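Local coordinates for Serine/threonine-protein phosphatase 2A regulatory subunit B'' subunit alpha (Homo sapiens, PDB 4I5J) that is a calcium-binding regulatory subunit of protein phosphatase 2A, here its EF-hand part, and might steer the enzyme's substrate choice, activity and location, at residues A[58-63]-A[108-113]; A[64-69]-A[172-177]; A[116-121]-A[178-183]. All coordinates share one frame; numbering follows the deposited sequence.

Contact 1: A[58-63]-A[108-113]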
loop_
_atom_site.group_PDB
_atom_site.type_symbol
_atom_site.label_atom_id
_atom_site.label_comp_id
_atom_site.label_asym_id
_atom_site.label_seq_id
_atom_site.Cartn_x
_atom_site.Cartn_y
_atom_site.Cartn_z
ATOM N N SER A 58 5.470 19.953 -3.204
ATOM C CA SER A 58 4.134 19.381 -3.381
ATOM C C SER A 58 4.128 17.877 -3.306
ATOM O O SER A 58 3.277 17.300 -2.630
ATOM C CB SER A 58 3.526 19.797 -4.717
ATOM O OG SER A 58 3.290 21.182 -4.697
ATOM N N ARG A 59 5.054 17.253 -4.031
ATOM C CA ARG A 59 5.208 15.808 -4.016
ATOM C C ARG A 59 5.487 15.244 -2.620
ATOM O O ARG A 59 5.002 14.166 -2.286
ATOM C CB ARG A 59 6.328 15.388 -4.971
ATOM C CG ARG A 59 5.970 15.548 -6.429
ATOM C CD ARG A 59 4.770 14.708 -6.790
ATOM N NE ARG A 59 4.564 14.683 -8.234
ATOM C CZ ARG A 59 3.390 14.452 -8.813
ATOM N NH1 ARG A 59 2.305 14.239 -8.074
ATOM N NH2 ARG A 59 3.297 14.444 -10.138
ATOM N N TYR A 60 6.291 15.947 -1.826
ATOM C CA TYR A 60 6.618 15.481 -0.472
ATOM C C TYR A 60 5.363 15.472 0.394
ATOM O O TYR A 60 5.057 14.483 1.053
ATOM C CB TYR A 60 7.718 16.344 0.173
ATOM C CG TYR A 60 7.924 16.025 1.632
ATOM C CD1 TYR A 60 8.606 14.883 2.023
ATOM C CD2 TYR A 60 7.405 16.852 2.622
ATOM C CE1 TYR A 60 8.779 14.575 3.381
ATOM C CE2 TYR A 60 7.572 16.557 3.977
ATOM C CZ TYR A 60 8.263 15.430 4.346
ATOM O OH TYR A 60 8.428 15.153 5.683
ATOM N N ILE A 61 4.619 16.568 0.368
ATOM C CA ILE A 61 3.376 16.657 1.109
ATOM C C ILE A 61 2.360 15.594 0.667
ATOM O O ILE A 61 1.758 14.916 1.505
ATOM C CB ILE A 61 2.795 18.066 1.010
ATOM C CG1 ILE A 61 3.726 19.045 1.746
ATOM C CG2 ILE A 61 1.372 18.103 1.582
ATOM C CD1 ILE A 61 3.309 20.492 1.627
ATOM N N THR A 62 2.196 15.422 -0.640
ATOM C CA THR A 62 1.311 14.386 -1.168
ATOM C C THR A 62 1.725 13.018 -0.643
ATOM O O THR A 62 0.887 12.192 -0.251
ATOM C CB THR A 62 1.396 14.337 -2.705
ATOM O OG1 THR A 62 0.824 15.526 -3.265
ATOM C CG2 THR A 62 0.654 13.110 -3.246
ATOM N N THR A 63 3.040 12.783 -0.630
ATOM C CA THR A 63 3.563 11.482 -0.246
ATOM C C THR A 63 3.380 11.224 1.247
ATOM O O THR A 63 2.966 10.126 1.637
ATOM C CB THR A 63 5.029 11.347 -0.634
ATOM O OG1 THR A 63 5.147 11.503 -2.057
ATOM C CG2 THR A 63 5.567 9.992 -0.233
ATOM N N ASP A 108 8.704 6.883 10.226
ATOM C CA ASP A 108 7.269 6.760 9.994
ATOM C C ASP A 108 6.766 8.069 9.408
ATOM O O ASP A 108 7.033 9.125 9.962
ATOM C CB ASP A 108 6.511 6.453 11.280
ATOM C CG ASP A 108 6.898 5.115 11.890
ATOM O OD1 ASP A 108 7.167 4.155 11.137
ATOM O OD2 ASP A 108 6.926 5.033 13.133
ATOM N N TYR A 109 6.061 7.976 8.278
ATOM C CA TYR A 109 5.375 9.101 7.625
ATOM C C TYR A 109 6.286 10.115 6.968
ATOM O O TYR A 109 6.153 10.354 5.777
ATOM C CB TYR A 109 4.411 9.847 8.563
ATOM C CG TYR A 109 3.538 8.937 9.392
ATOM C CD1 TYR A 109 3.743 8.837 10.757
ATOM C CD2 TYR A 109 2.526 8.168 8.813
ATOM C CE1 TYR A 109 2.982 8.017 11.534
ATOM C CE2 TYR A 109 1.748 7.305 9.601
ATOM C CZ TYR A 109 2.002 7.243 10.968
ATOM O OH TYR A 109 1.278 6.449 11.820
ATOM N N PHE A 110 7.207 10.703 7.741
ATOM C CA PHE A 110 7.817 11.986 7.376
ATOM C C PHE A 110 9.130 11.992 6.631
ATOM O O PHE A 110 9.512 13.035 6.082
ATOM C CB PHE A 110 7.972 12.861 8.621
ATOM C CG PHE A 110 6.672 13.357 9.140
ATOM C CD1 PHE A 110 6.046 12.719 10.194
ATOM C CD2 PHE A 110 6.047 14.435 8.539
ATOM C CE1 PHE A 110 4.821 13.161 10.653
ATOM C CE2 PHE A 110 4.822 14.894 9.006
ATOM C CZ PHE A 110 4.206 14.254 10.050
ATOM N N SER A 111 9.830 10.864 6.640
ATOM C CA SER A 111 11.195 10.799 6.125
ATOM C C SER A 111 11.299 11.363 4.739
ATOM O O SER A 111 10.518 10.972 3.869
ATOM C CB SER A 111 11.656 9.357 6.068
ATOM O OG SER A 111 12.876 9.237 5.353
ATOM N N TYR A 112 12.258 12.272 4.526
ATOM C CA TYR A 112 12.463 12.834 3.198
ATOM C C TYR A 112 13.128 11.830 2.281
ATOM O O TYR A 112 12.760 11.718 1.105
ATOM C CB TYR A 112 13.292 14.140 3.211
ATOM C CG TYR A 112 13.257 14.775 1.845
ATOM C CD1 TYR A 112 12.192 15.576 1.469
ATOM C CD2 TYR A 112 14.247 14.503 0.901
ATOM C CE1 TYR A 112 12.129 16.137 0.202
ATOM C CE2 TYR A 112 14.193 15.039 -0.349
ATOM C CZ TYR A 112 13.137 15.859 -0.703
ATOM O OH TYR A 112 13.102 16.405 -1.966
ATOM N N GLU A 113 14.108 11.107 2.820
ATOM C CA GLU A 113 14.811 10.056 2.086
ATOM C C GLU A 113 13.840 9.016 1.534
ATOM O O GLU A 113 13.998 8.528 0.409
ATOM C CB GLU A 113 15.803 9.330 3.006
ATOM C CG GLU A 113 17.129 10.046 3.239
ATOM C CD GLU A 113 17.947 9.442 4.385
ATOM O OE1 GLU A 113 17.447 8.525 5.077
ATOM O OE2 GLU A 113 19.093 9.892 4.599
#

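Contact 2: A[64-69]-A[172-177]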
loop_
_atom_site.group_PDB
_atom_site.type_symbol
_atom_site.label_atom_id
_atom_site.label_comp_id
_atom_site.label_asym_id
_atom_site.label_seq_id
_atom_site.Cartn_x
_atom_site.Cartn_y
_atom_site.Cartn_z
ATOM N N VAL A 64 3.656 12.229 2.081
ATOM C CA VAL A 64 3.469 12.062 3.519
ATOM C C VAL A 64 1.995 11.833 3.823
ATOM O O VAL A 64 1.637 10.993 4.666
ATOM C CB VAL A 64 3.972 13.274 4.330
ATOM C CG1 VAL A 64 3.612 13.109 5.830
ATOM C CG2 VAL A 64 5.476 13.446 4.142
ATOM N N ILE A 65 1.130 12.578 3.146
ATOM C CA ILE A 65 -0.298 12.371 3.365
ATOM C C ILE A 65 -0.723 10.944 2.957
ATOM O O ILE A 65 -1.470 10.308 3.684
ATOM C CB ILE A 65 -1.144 13.461 2.701
ATOM C CG1 ILE A 65 -0.814 14.797 3.356
ATOM C CG2 ILE A 65 -2.650 13.165 2.840
ATOM C CD1 ILE A 65 -1.530 15.968 2.772
ATOM N N GLN A 66 -0.211 10.417 1.837
ATOM C CA GLN A 66 -0.580 9.059 1.439
ATOM C C GLN A 66 -0.135 8.108 2.523
ATOM O O GLN A 66 -0.879 7.206 2.898
ATOM C CB GLN A 66 0.051 8.646 0.087
ATOM C CG GLN A 66 -0.450 9.436 -1.097
ATOM C CD GLN A 66 -1.897 9.847 -0.927
ATOM O OE1 GLN A 66 -2.795 9.005 -0.858
ATOM N NE2 GLN A 66 -2.128 11.146 -0.826
ATOM N N ARG A 67 1.068 8.334 3.053
ATOM C CA ARG A 67 1.621 7.455 4.090
ATOM C C ARG A 67 0.814 7.510 5.382
ATOM O O ARG A 67 0.649 6.499 6.062
ATOM C CB ARG A 67 3.095 7.772 4.371
ATOM C CG ARG A 67 4.009 7.463 3.170
ATOM C CD ARG A 67 5.467 7.552 3.572
ATOM N NE ARG A 67 5.825 6.503 4.532
ATOM C CZ ARG A 67 6.991 6.447 5.176
ATOM N NH1 ARG A 67 7.895 7.393 4.978
ATOM N NH2 ARG A 67 7.244 5.459 6.030
ATOM N N ILE A 68 0.316 8.688 5.720
ATOM C CA ILE A 68 -0.535 8.839 6.898
ATOM C C ILE A 68 -1.788 7.981 6.676
ATOM O O ILE A 68 -2.106 7.105 7.488
ATOM C CB ILE A 68 -0.922 10.330 7.121
ATOM C CG1 ILE A 68 0.238 11.129 7.736
ATOM C CG2 ILE A 68 -2.131 10.441 8.051
ATOM C CD1 ILE A 68 0.073 12.680 7.605
ATOM N N PHE A 69 -2.474 8.180 5.554
ATOM C CA PHE A 69 -3.692 7.412 5.303
ATOM C C PHE A 69 -3.440 5.937 5.160
ATOM O O PHE A 69 -4.250 5.112 5.614
ATOM C CB PHE A 69 -4.481 7.974 4.120
ATOM C CG PHE A 69 -5.294 9.163 4.497
ATOM C CD1 PHE A 69 -4.669 10.366 4.814
ATOM C CD2 PHE A 69 -6.660 9.062 4.653
ATOM C CE1 PHE A 69 -5.415 11.466 5.211
ATOM C CE2 PHE A 69 -7.403 10.159 5.052
ATOM C CZ PHE A 69 -6.768 11.360 5.326
ATOM N N SER A 172 -2.159 7.126 -10.672
ATOM C CA SER A 172 -1.651 8.441 -10.294
ATOM C C SER A 172 -0.441 8.282 -9.398
ATOM O O SER A 172 -0.135 7.172 -8.935
ATOM C CB SER A 172 -2.721 9.236 -9.547
ATOM O OG SER A 172 -3.024 8.599 -8.310
ATOM N N TYR A 173 0.231 9.397 -9.129
ATOM C CA TYR A 173 1.344 9.399 -8.187
ATOM C C TYR A 173 0.919 8.878 -6.798
ATOM O O TYR A 173 1.617 8.060 -6.174
ATOM C CB TYR A 173 1.967 10.817 -8.054
ATOM C CG TYR A 173 3.102 10.787 -7.062
ATOM C CD1 TYR A 173 4.343 10.271 -7.415
ATOM C CD2 TYR A 173 2.913 11.198 -5.751
ATOM C CE1 TYR A 173 5.390 10.218 -6.491
ATOM C CE2 TYR A 173 3.947 11.143 -4.825
ATOM C CZ TYR A 173 5.171 10.651 -5.198
ATOM O OH TYR A 173 6.163 10.567 -4.250
ATOM N N ALA A 174 -0.224 9.361 -6.314
ATOM C CA ALA A 174 -0.680 9.020 -4.969
ATOM C C ALA A 174 -0.923 7.530 -4.879
ATOM O O ALA A 174 -0.473 6.861 -3.942
ATOM C CB ALA A 174 -1.955 9.799 -4.623
ATOM N N ASP A 175 -1.628 6.994 -5.866
ATOM C CA ASP A 175 -1.880 5.566 -5.889
ATOM C C ASP A 175 -0.620 4.722 -6.064
ATOM O O ASP A 175 -0.564 3.573 -5.622
ATOM C CB ASP A 175 -2.916 5.241 -6.947
ATOM C CG ASP A 175 -4.318 5.526 -6.456
ATOM O OD1 ASP A 175 -4.612 5.241 -5.257
ATOM O OD2 ASP A 175 -5.112 6.033 -7.254
ATOM N N PHE A 176 0.387 5.284 -6.719
ATOM C CA PHE A 176 1.649 4.584 -6.859
ATOM C C PHE A 176 2.298 4.406 -5.487
ATOM O O PHE A 176 2.888 3.360 -5.208
ATOM C CB PHE A 176 2.601 5.327 -7.797
ATOM C CG PHE A 176 3.945 4.689 -7.878
ATOM C CD1 PHE A 176 4.093 3.457 -8.495
ATOM C CD2 PHE A 176 5.035 5.276 -7.289
ATOM C CE1 PHE A 176 5.326 2.843 -8.559
ATOM C CE2 PHE A 176 6.287 4.679 -7.357
ATOM C CZ PHE A 176 6.427 3.449 -7.983
ATOM N N VAL A 177 2.188 5.429 -4.637
ATOM C CA VAL A 177 2.677 5.329 -3.257
ATOM C C VAL A 177 2.137 4.088 -2.543
ATOM O O VAL A 177 2.901 3.343 -1.921
ATOM C CB VAL A 177 2.391 6.612 -2.438
ATOM C CG1 VAL A 177 2.974 6.479 -1.036
ATOM C CG2 VAL A 177 3.040 7.843 -3.129
#

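Contact 3: A[116-121]-A[178-183]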
loop_
_atom_site.group_PDB
_atom_site.type_symbol
_atom_site.label_atom_id
_atom_site.label_comp_id
_atom_site.label_asym_id
_atom_site.label_seq_id
_atom_site.Cartn_x
_atom_site.Cartn_y
_atom_site.Cartn_z
ATOM N N TYR A 116 11.982 10.439 -1.369
ATOM C CA TYR A 116 12.724 10.615 -2.611
ATOM C C TYR A 116 12.926 9.274 -3.312
ATOM O O TYR A 116 12.883 9.195 -4.539
ATOM C CB TYR A 116 14.050 11.346 -2.371
ATOM C CG TYR A 116 14.764 11.748 -3.643
ATOM C CD1 TYR A 116 14.152 12.575 -4.586
ATOM C CD2 TYR A 116 16.062 11.319 -3.892
ATOM C CE1 TYR A 116 14.844 12.963 -5.772
ATOM C CE2 TYR A 116 16.741 11.684 -5.053
ATOM C CZ TYR A 116 16.129 12.503 -5.987
ATOM O OH TYR A 116 16.822 12.849 -7.123
ATOM N N VAL A 117 13.121 8.213 -2.532
ATOM C CA VAL A 117 13.176 6.865 -3.096
ATOM C C VAL A 117 11.902 6.595 -3.887
ATOM O O VAL A 117 11.960 6.167 -5.056
ATOM C CB VAL A 117 13.372 5.791 -1.992
ATOM C CG1 VAL A 117 13.118 4.387 -2.542
ATOM C CG2 VAL A 117 14.771 5.891 -1.403
ATOM N N ILE A 118 10.756 6.873 -3.266
ATOM C CA ILE A 118 9.454 6.681 -3.925
ATOM C C ILE A 118 9.329 7.553 -5.184
ATOM O O ILE A 118 8.882 7.083 -6.226
ATOM C CB ILE A 118 8.289 6.993 -2.963
ATOM C CG1 ILE A 118 8.337 6.066 -1.757
ATOM C CG2 ILE A 118 6.932 6.820 -3.650
ATOM C CD1 ILE A 118 7.273 6.378 -0.724
ATOM N N TYR A 119 9.748 8.815 -5.099
ATOM C CA TYR A 119 9.667 9.716 -6.251
ATOM C C TYR A 119 10.498 9.223 -7.432
ATOM O O TYR A 119 10.049 9.254 -8.581
ATOM C CB TYR A 119 10.092 11.153 -5.884
ATOM C CG TYR A 119 9.939 12.119 -7.048
ATOM C CD1 TYR A 119 8.790 12.893 -7.178
ATOM C CD2 TYR A 119 10.924 12.236 -8.041
ATOM C CE1 TYR A 119 8.629 13.769 -8.242
ATOM C CE2 TYR A 119 10.756 13.106 -9.116
ATOM C CZ TYR A 119 9.605 13.868 -9.202
ATOM O OH TYR A 119 9.411 14.721 -10.259
ATOM N N CYS A 120 11.732 8.811 -7.172
ATOM C CA CYS A 120 12.579 8.337 -8.264
ATOM C C CYS A 120 12.037 7.090 -8.925
ATOM O O CYS A 120 12.163 6.919 -10.146
ATOM C CB CYS A 120 14.007 8.094 -7.784
ATOM S SG CYS A 120 14.788 9.645 -7.254
ATOM N N LYS A 121 11.451 6.208 -8.119
ATOM C CA LYS A 121 10.876 5.002 -8.665
ATOM C C LYS A 121 9.693 5.353 -9.547
ATOM O O LYS A 121 9.543 4.783 -10.625
ATOM C CB LYS A 121 10.497 4.016 -7.565
ATOM C CG LYS A 121 11.705 3.238 -7.038
ATOM C CD LYS A 121 11.312 2.322 -5.886
ATOM C CE LYS A 121 12.517 1.578 -5.328
ATOM N NZ LYS A 121 12.195 0.904 -4.028
ATOM N N TRP A 178 0.830 3.847 -2.655
ATOM C CA TRP A 178 0.193 2.688 -2.016
ATOM C C TRP A 178 0.676 1.400 -2.623
ATOM O O TRP A 178 0.971 0.442 -1.908
ATOM C CB TRP A 178 -1.327 2.761 -2.195
ATOM C CG TRP A 178 -1.967 3.798 -1.332
ATOM C CD1 TRP A 178 -1.830 5.153 -1.447
ATOM C CD2 TRP A 178 -2.846 3.579 -0.224
ATOM N NE1 TRP A 178 -2.562 5.788 -0.481
ATOM C CE2 TRP A 178 -3.194 4.849 0.291
ATOM C CE3 TRP A 178 -3.366 2.439 0.395
ATOM C CZ2 TRP A 178 -4.050 5.014 1.369
ATOM C CZ3 TRP A 178 -4.216 2.606 1.494
ATOM C CH2 TRP A 178 -4.548 3.888 1.962
ATOM N N PHE A 179 0.728 1.359 -3.953
ATOM C CA PHE A 179 1.312 0.217 -4.633
ATOM C C PHE A 179 2.738 -0.042 -4.154
ATOM O O PHE A 179 3.049 -1.143 -3.699
ATOM C CB PHE A 179 1.337 0.404 -6.156
ATOM C CG PHE A 179 2.192 -0.611 -6.848
ATOM C CD1 PHE A 179 1.710 -1.893 -7.076
ATOM C CD2 PHE A 179 3.497 -0.306 -7.232
ATOM C CE1 PHE A 179 2.503 -2.852 -7.686
ATOM C CE2 PHE A 179 4.303 -1.260 -7.849
ATOM C CZ PHE A 179 3.809 -2.533 -8.077
ATOM N N LEU A 180 3.611 0.960 -4.262
ATOM C CA LEU A 180 5.022 0.747 -3.928
ATOM C C LEU A 180 5.198 0.208 -2.505
ATOM O O LEU A 180 5.912 -0.782 -2.309
ATOM C CB LEU A 180 5.847 2.024 -4.130
ATOM C CG LEU A 180 7.369 1.918 -3.973
ATOM C CD1 LEU A 180 8.071 3.141 -4.567
ATOM C CD2 LEU A 180 7.787 1.848 -2.526
ATOM N N ILE A 181 4.572 0.864 -1.523
ATOM C CA ILE A 181 4.703 0.442 -0.129
ATOM C C ILE A 181 4.218 -0.996 0.059
ATOM O O ILE A 181 4.826 -1.790 0.788
ATOM C CB ILE A 181 3.963 1.402 0.819
ATOM C CG1 ILE A 181 4.588 2.799 0.719
ATOM C CG2 ILE A 181 4.027 0.894 2.263
ATOM C CD1 ILE A 181 3.856 3.863 1.515
ATOM N N SER A 182 3.139 -1.343 -0.640
ATOM C CA SER A 182 2.527 -2.653 -0.478
ATOM C C SER A 182 3.333 -3.735 -1.173
ATOM O O SER A 182 3.343 -4.890 -0.739
ATOM C CB SER A 182 1.097 -2.617 -1.017
ATOM O OG SER A 182 0.331 -1.713 -0.229
ATOM N N GLU A 183 4.001 -3.364 -2.265
ATOM C CA GLU A 183 4.775 -4.335 -3.019
ATOM C C GLU A 183 6.061 -4.680 -2.261
ATOM O O GLU A 183 6.494 -5.834 -2.226
ATOM C CB GLU A 183 5.065 -3.807 -4.425
ATOM C CG GLU A 183 5.488 -4.879 -5.425
ATOM C CD GLU A 183 6.988 -5.019 -5.497
ATOM O OE1 GLU A 183 7.468 -5.905 -6.238
ATOM O OE2 GLU A 183 7.689 -4.234 -4.817
#

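Contact 1: A[58-63]-A[108-113]
Y60 brings the edge of its ring, not a face, to the backbone of F110: the carbonyl oxygen of F110 lies in the plane of the phenol ring, beside CE1, CZ and OH. The carbonyl oxygen of S111 sits at the same rim, 4.0 Å from Y60 CE1. The F110 ring in turn receives Y60 OH at its own edge, with F110 CD2 3.8 Å from that oxygen. Y112 completes the aromatic group. Its ring meets that of Y60 at a slant, the planes inclined at 32°. The two rings touch through Y60 CD1 and Y112 CD1, 3.7 Å apart.

With chi1 at 171° the Y60 ring stands opposite its own backbone N, which carries it off helix 54-72 and toward the loop that leads into helix 112-125. There Y60 OH donates a hydrogen bond to F110 O. At 2.4 Å between Y60 OH and F110 O it is modelled very short, so its exact length is doubtful. Next along the chain, S111 is the N-cap of helix 112-125, its OG accepting from H114 N. The side chain of F110 continues onto T93, L94 and L97 of helix 90-97, while Y112 packs edge-to-face with F49 and F115.

Tyrosine suits position 60 because one buried side chain supplies both a broad apolar ring and a donor at its end. The phenol probably satisfies a loop carbonyl within a largely apolar cluster, and so joins the loop before helix 112-125 to helix 54-72 of the EF-hand domain.

Contact 2: A[64-69]-A[172-177]
Q66 lays its side chain against A174 and V177. The A174 methyl meets the glutamine amide, with Q66 CD 3.7 Å from A174 CB, while nearer the backbone Q66 CB rests on V177 CG1 at 3.8 Å. R67 adds a looser touch, its CG 4.4 Å from V177 CG1, before its guanidinium group leaves for the backbone oxygen of T107.

The chain of Q66 is bent at its second torsion (chi2 -33°), which tucks the amide in beside the alanine. Both ends of that amide are held: OE1 accepts from W178 NE1, and NE2 donates to T62 O and to Q30 OE1. The short A174 side chain probably leaves room for the amide where the axes of segments 64-69 and 173-177 pass 9.5 Å apart, crossing at -45°. Further out, S172 is the N-cap of helix 173-184, and its OG accepts a nearly straight bond from D175 N (3.2 Å from D175 N to S172 OG).

A leucine in place of Q66 would probably leave W178 NE1 without its acceptor and Q30 OE1 without this donor. The contact joins the two EF-hand regions through an amide whose carbons pack like an aliphatic side chain while its polar atoms are spent on hydrogen bonds.

Contact 3: A[116-121]-A[178-183]
L180 points its CD1 methyl between I118 and K121, which stand one turn apart on helix 112-125. The two partners take the methyl differently. The aliphatic chain of K121 runs at about a right angle to the leucine, and its CD makes the closest touch, 3.6 Å from L180 CD1. I118 and L180 cross obliquely instead: the methyl nestles over the root of the isoleucine, L180 CD1 lying 3.9 Å from I118 CA and 4.0 Å from I118 CG2. Both torsions of L180 are near trans (chi1 -173°, chi2 164°), which carries CD1 out along an extended chain to helix 112-125.

The strands 133-134 and 170-171 between these helices pair antiparallel, consistent with two EF-hands joined through their loops. On that reading the first helix of the pair, 112-125, packs here on the last, 173-184. The calcium seen in this protein is bound by a different loop, at D200, D202, D204, V206 and E211.

Leucine suits position 180 because its unbranched CB lets a terminal methyl reach between two neighbours; Y141 touches it as well. The branched apolar surface of I118 meets L180 and also packs on Y173. Lysine suits position 121 because its methylenes can serve as part of the apolar wall while its extended chain delivers NZ to a salt bridge with E184. On the flank of helix 173-184, S182 OG donates to W178 O and is also hydrogen-bonded to Y70 OH.

In the fold
Three helices are tied together in pairs: helix 54-72 serves contacts 1 and 2, helix 112-125, with the loop leading into it, contacts 1 and 3, and helix 173-184 contacts 2 and 3. Contacts 1 and 3 are buried, whereas contact 2 is partly buried although it lies nearest the centre of the chain. Their chemistry differs too: an aromatic cluster with one phenol-to-backbone bond, a polar amide packed on small aliphatic groups, and a purely apolar meeting of methyls and methylenes. The joints also touch one another. T63 OG1 and Y173 OH, 2.6 Å apart, probably share a hydrogen bond linking contacts 1 and 2, and T63 CG2 packs on I118 CD1 of contact 3.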